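Local atomic coordinates of putative transcriptional regulator (Listeria innocua, PDB entry 3LWF), a protein that probably binds DNA as a transcription regulator of the Rrf2 family, through a winged helix-turn-helix domain. Residues 31-36 with 72-77. Sequence-based numbering, arbitrary orientation.
Sequences TITLEL and GIVKSI. With SO4 (sulfate ion), chain G; SO4 (sulfate ion), chain J.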
loop_
_atom_site.group_PDB
_atom_site.type_symbol
_atom_site.label_atom_id
_atom_site.label_comp_id
_atom_site.label_asym_id
_atom_site.label_seq_id
_atom_site.Cartn_x
_atom_site.Cartn_y
_atom_site.Cartn_z
ATOM N N THR A 31 -6.653 -3.883 -18.162
ATOM C CA THR A 31 -6.594 -3.427 -19.547
ATOM C C THR A 31 -7.815 -3.997 -20.312
ATOM O O THR A 31 -8.471 -3.287 -21.040
ATOM C CB THR A 31 -5.268 -3.768 -20.226
ATOM O OG1 THR A 31 -4.224 -2.981 -19.651
ATOM C CG2 THR A 31 -5.311 -3.465 -21.743
ATOM N N ILE A 32 -8.135 -5.262 -20.108
ATOM C CA ILE A 32 -9.216 -5.891 -20.858
ATOM C C ILE A 32 -10.569 -5.220 -20.529
ATOM O O ILE A 32 -11.299 -4.778 -21.429
ATOM C CB ILE A 32 -9.336 -7.387 -20.528
ATOM C CG1 ILE A 32 -8.198 -8.211 -21.163
ATOM C CG2 ILE A 32 -10.679 -7.925 -21.018
ATOM C CD1 ILE A 32 -8.085 -9.635 -20.552
ATOM N N THR A 33 -10.867 -5.127 -19.233
ATOM C CA THR A 33 -12.145 -4.606 -18.806
ATOM C C THR A 33 -12.313 -3.141 -19.099
ATOM O O THR A 33 -13.419 -2.712 -19.425
ATOM C CB THR A 33 -12.440 -4.900 -17.344
ATOM O OG1 THR A 33 -11.423 -4.327 -16.535
ATOM C CG2 THR A 33 -12.472 -6.396 -17.113
ATOM N N LEU A 34 -11.232 -2.378 -19.015
ATOM C CA LEU A 34 -11.288 -0.987 -19.452
ATOM C C LEU A 34 -11.563 -0.843 -20.933
ATOM O O LEU A 34 -12.255 0.107 -21.362
ATOM C CB LEU A 34 -9.999 -0.231 -19.098
ATOM C CG LEU A 34 -9.744 0.026 -17.604
ATOM C CD1 LEU A 34 -8.251 0.485 -17.434
ATOM C CD2 LEU A 34 -10.765 0.997 -16.945
ATOM N N GLU A 35 -10.929 -1.677 -21.742
ATOM C CA GLU A 35 -11.186 -1.597 -23.205
ATOM C C GLU A 35 -12.630 -2.005 -23.526
ATOM O O GLU A 35 -13.277 -1.407 -24.388
ATOM C CB GLU A 35 -10.237 -2.491 -23.979
ATOM C CG GLU A 35 -8.849 -1.956 -24.006
ATOM C CD GLU A 35 -8.805 -0.586 -24.632
ATOM O OE1 GLU A 35 -9.317 -0.472 -25.762
ATOM O OE2 GLU A 35 -8.308 0.353 -23.974
ATOM N N LEU A 36 -13.137 -3.010 -22.817
ATOM C CA LEU A 36 -14.541 -3.386 -22.968
ATOM C C LEU A 36 -15.455 -2.259 -22.490
ATOM O O LEU A 36 -16.498 -2.013 -23.102
ATOM C CB LEU A 36 -14.853 -4.720 -22.272
ATOM C CG LEU A 36 -14.098 -5.953 -22.784
ATOM C CD1 LEU A 36 -14.470 -7.164 -21.945
ATOM C CD2 LEU A 36 -14.359 -6.247 -24.261
ATOM N N GLY A 72 -18.717 -13.129 -13.750
ATOM C CA GLY A 72 -19.788 -12.310 -14.302
ATOM C C GLY A 72 -19.387 -10.919 -14.770
ATOM O O GLY A 72 -20.244 -10.092 -15.078
ATOM N N ILE A 73 -18.092 -10.653 -14.829
ATOM C CA ILE A 73 -17.604 -9.318 -15.148
ATOM C C ILE A 73 -17.666 -9.088 -16.663
ATOM O O ILE A 73 -17.902 -7.944 -17.129
ATOM C CB ILE A 73 -16.182 -9.101 -14.562
ATOM C CG1 ILE A 73 -16.269 -9.110 -13.029
ATOM C CG2 ILE A 73 -15.553 -7.779 -15.037
ATOM C CD1 ILE A 73 -14.900 -9.316 -12.273
ATOM N N VAL A 74 -17.437 -10.162 -17.423
ATOM C CA VAL A 74 -17.520 -10.093 -18.868
ATOM C C VAL A 74 -18.436 -11.213 -19.314
ATOM O O VAL A 74 -18.729 -12.121 -18.539
ATOM C CB VAL A 74 -16.158 -10.244 -19.521
ATOM C CG1 VAL A 74 -15.247 -9.155 -19.017
ATOM C CG2 VAL A 74 -15.580 -11.712 -19.347
ATOM N N LYS A 75 -18.952 -11.101 -20.533
ATOM C CA LYS A 75 -19.668 -12.204 -21.167
ATOM C C LYS A 75 -19.072 -12.510 -22.524
ATOM O O LYS A 75 -18.613 -11.566 -23.234
ATOM C CB LYS A 75 -21.133 -11.858 -21.369
ATOM C CG LYS A 75 -21.970 -12.098 -20.139
ATOM C CD LYS A 75 -23.240 -12.794 -20.464
ATOM C CE LYS A 75 -24.036 -13.108 -19.212
ATOM N NZ LYS A 75 -25.136 -12.161 -19.064
ATOM N N SER A 76 -19.070 -13.799 -22.875
ATOM C CA SER A 76 -18.580 -14.240 -24.184
ATOM C C SER A 76 -19.757 -14.427 -25.128
ATOM O O SER A 76 -20.867 -14.759 -24.687
ATOM C CB SER A 76 -17.804 -15.550 -24.086
ATOM O OG SER A 76 -18.613 -16.585 -23.584
ATOM N N ILE A 77 -19.499 -14.161 -26.404
ATOM C CA ILE A 77 -20.407 -14.446 -27.515
ATOM C C ILE A 77 -19.574 -15.308 -28.492
ATOM O O ILE A 77 -18.487 -14.897 -28.912
ATOM C CB ILE A 77 -20.870 -13.159 -28.222
ATOM C CG1 ILE A 77 -21.656 -12.269 -27.249
ATOM C CG2 ILE A 77 -21.762 -13.486 -29.473
ATOM C CD1 ILE A 77 -20.803 -11.531 -26.189
HETATM S S SO4 G . -26.755 -12.336 -16.147
HETATM O O1 SO4 G . -28.039 -12.706 -16.760
HETATM O O2 SO4 G . -26.963 -11.627 -14.895
HETATM O O3 SO4 G . -25.972 -13.525 -15.844
HETATM O O4 SO4 G . -26.039 -11.415 -17.013
HETATM S S SO4 J . -17.917 -19.791 -22.964
HETATM O O1 SO4 J . -18.843 -19.670 -21.835
HETATM O O2 SO4 J . -17.078 -18.591 -23.002
HETATM O O3 SO4 J . -17.068 -20.975 -22.851
HETATM O O4 SO4 J . -18.683 -19.925 -24.200
#
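Thr33 meets the turn leading into strand 74-77 as an apolar residue: its methyl CG2 lies 4.0 Å from Ile73 CG2, while its hydroxyl turns back to its own helix. With chi1 at 59°, OG1 sits between the backbone N and the carbonyl carbon, where it hydrogen-bonds to Gly29 O one turn earlier; the buried polar atom is thus satisfied and the methyl is left to face residues 73 and 74. One turn on, Leu36 makes the closest approach, CD1 to Val74 CG1 at 3.6 Å, the two side chains crossing at about a right angle. Val74 CG1 also lies 4.4 Å from Thr33 CG2, so this one methyl faces both helix residues. The patch is small, 120 Å² summed over both sides, and all four side chains are buried. Beyond it the strand is exposed: Ser76 OG hydrogen-bonds to O2 of the sulfate of chain J at 2.6 Å, and Lys75 NZ touches the sulfate of chain G, both ions probably from the crystallisation liquor. Gly72, with phi 85°, closes helix 58-70 in a Schellman motif and leads into strand 74-77, which pairs antiparallel with 83-86 as the wing of a winged helix-turn-helix. Around the contact, Leu68 of helix 58-70 touches Thr33, Leu86 of strand 83-86 touches Leu36, and Ile98 of helix 95-102 packs on both Thr33 and Ile73.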